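Local coordinates for protein walker-Type ATPase (Pyrococcus abyssi, PDB 2QEN) that binds ADP and magnesium through an archaeal P-loop ATPase fold and probably binds ATP, although its cellular role is unknown, at residues Met271-Leu274 with Glu275-Arg278. The protein carries 1 engineered substitution. Numbering follows the deposited sequence.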
loop_
_atom_site.group_PDB
_atom_site.type_symbol
_atom_site.label_atom_id
_atom_site.label_comp_id
_atom_site.label_asym_id
_atom_site.label_seq_id
_atom_site.Cartn_x
_atom_site.Cartn_y
_atom_site.Cartn_z
ATOM N N MET A 271 -10.130 4.929 13.221
ATOM C CA MET A 271 -11.330 4.406 13.865
ATOM C C MET A 271 -12.176 3.641 12.852
ATOM O O MET A 271 -12.799 2.624 13.190
ATOM C CB MET A 271 -12.144 5.541 14.484
ATOM C CG MET A 271 -12.592 5.276 15.906
ATOM S SD MET A 271 -11.197 5.163 17.053
ATOM C CE MET A 271 -11.751 3.830 18.116
ATOM N N GLY A 272 -12.185 4.142 11.614
ATOM C CA GLY A 272 -12.909 3.522 10.495
ATOM C C GLY A 272 -12.368 2.137 10.189
ATOM O O GLY A 272 -13.135 1.199 9.990
ATOM N N GLU A 273 -11.042 2.022 10.158
ATOM C CA GLU A 273 -10.352 0.747 9.976
ATOM C C GLU A 273 -10.489 -0.186 11.184
ATOM O O GLU A 273 -10.592 -1.402 11.021
ATOM C CB GLU A 273 -8.876 0.977 9.692
ATOM C CG GLU A 273 -8.598 1.681 8.400
ATOM C CD GLU A 273 -7.328 2.502 8.443
ATOM O OE1 GLU A 273 -6.399 2.154 9.204
ATOM O OE2 GLU A 273 -7.264 3.506 7.705
ATOM N N LEU A 274 -10.489 0.376 12.388
ATOM C CA LEU A 274 -10.712 -0.425 13.583
ATOM C C LEU A 274 -12.143 -0.991 13.646
ATOM O O LEU A 274 -12.355 -2.071 14.211
ATOM C CB LEU A 274 -10.363 0.367 14.848
ATOM C CG LEU A 274 -8.891 0.724 15.088
ATOM C CD1 LEU A 274 -8.776 1.672 16.286
ATOM C CD2 LEU A 274 -8.003 -0.515 15.290
ATOM N N GLU A 275 -13.106 -0.263 13.066
ATOM C CA GLU A 275 -14.479 -0.753 12.892
ATOM C C GLU A 275 -14.485 -2.049 12.084
ATOM O O GLU A 275 -15.138 -3.026 12.468
ATOM C CB GLU A 275 -15.355 0.276 12.159
ATOM C CG GLU A 275 -15.926 1.403 13.008
ATOM C CD GLU A 275 -16.986 2.231 12.268
ATOM O OE1 GLU A 275 -16.950 2.306 11.010
ATOM O OE2 GLU A 275 -17.870 2.809 12.945
ATOM N N GLU A 276 -13.766 -2.038 10.959
ATOM C CA GLU A 276 -13.643 -3.202 10.086
ATOM C C GLU A 276 -13.115 -4.411 10.862
ATOM O O GLU A 276 -13.705 -5.493 10.797
ATOM C CB GLU A 276 -12.748 -2.895 8.869
ATOM C CG GLU A 276 -13.272 -1.779 7.943
ATOM C CD GLU A 276 -12.347 -1.471 6.750
ATOM O OE1 GLU A 276 -11.105 -1.397 6.921
ATOM O OE2 GLU A 276 -12.876 -1.283 5.631
ATOM N N LEU A 277 -12.020 -4.211 11.601
ATOM C CA LEU A 277 -11.422 -5.259 12.429
ATOM C C LEU A 277 -12.367 -5.777 13.513
ATOM O O LEU A 277 -12.435 -6.981 13.745
ATOM C CB LEU A 277 -10.136 -4.757 13.102
ATOM C CG LEU A 277 -8.759 -5.011 12.495
ATOM C CD1 LEU A 277 -7.685 -4.511 13.463
ATOM C CD2 LEU A 277 -8.550 -6.487 12.203
ATOM N N ARG A 278 -13.072 -4.858 14.177
ATOM C CA ARG A 278 -13.959 -5.186 15.293
ATOM C C ARG A 278 -15.080 -6.122 14.847
ATOM O O ARG A 278 -15.508 -6.981 15.607
ATOM C CB ARG A 278 -14.542 -3.908 15.907
ATOM C CG ARG A 278 -15.271 -4.081 17.245
ATOM C CD ARG A 278 -16.692 -3.490 17.151
ATOM N NE ARG A 278 -16.739 -2.335 16.253
ATOM C CZ ARG A 278 -17.796 -1.967 15.531
ATOM N NH1 ARG A 278 -18.932 -2.657 15.582
ATOM N NH2 ARG A 278 -17.716 -0.897 14.750
#
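Leu-274 and Leu-277 lie side by side, three residues apart, on the buried face of this amphipathic part of helix 255-280. Their own contact is loose, CD2 of Leu-274 standing 4.4 Å from CD1 of Leu-277. The face is made tight by Leu-288 of helix 282-292 and by Trp-329, which both leucines touch, and branched aliphatic side chains suit such a place. In Leu-274, CG stands anti to the carbonyl carbon (chi1 -68°); with chi2 at 172°, CD2 alone is brought toward Leu-277.

The backbone is closed by i to i+4 bonds: Glu-275 N to Met-271 O at 2.9 Å, Leu-277 N to Glu-273 O at 3.2 Å and the straightest at 166°, and Arg-278 N to Leu-274 O at 2.9 Å. The bond from Glu-276 N to Gly-272 O is weak at 3.4 Å.

Glu-275, Glu-276 and Arg-278 suit the exposed side, where their polar ends lie, yet their stems pack on backbone carbonyls: Glu-275 CB is 3.2 Å from Gly-272 O. Glu-276 has a long, weak ion pair with Arg-63. Glu-273 sits between the two faces; its carboxylate forms a salt bridge with Arg-41, an ADP-binding residue, thereby tying this helix to the nucleotide site. The chain of Arg-278, bent at chi2 and chi3, turns back along the helix, and the guanidinium edge meets Glu-275 CG in plane, NH2 lying 3.4 Å from that carbon.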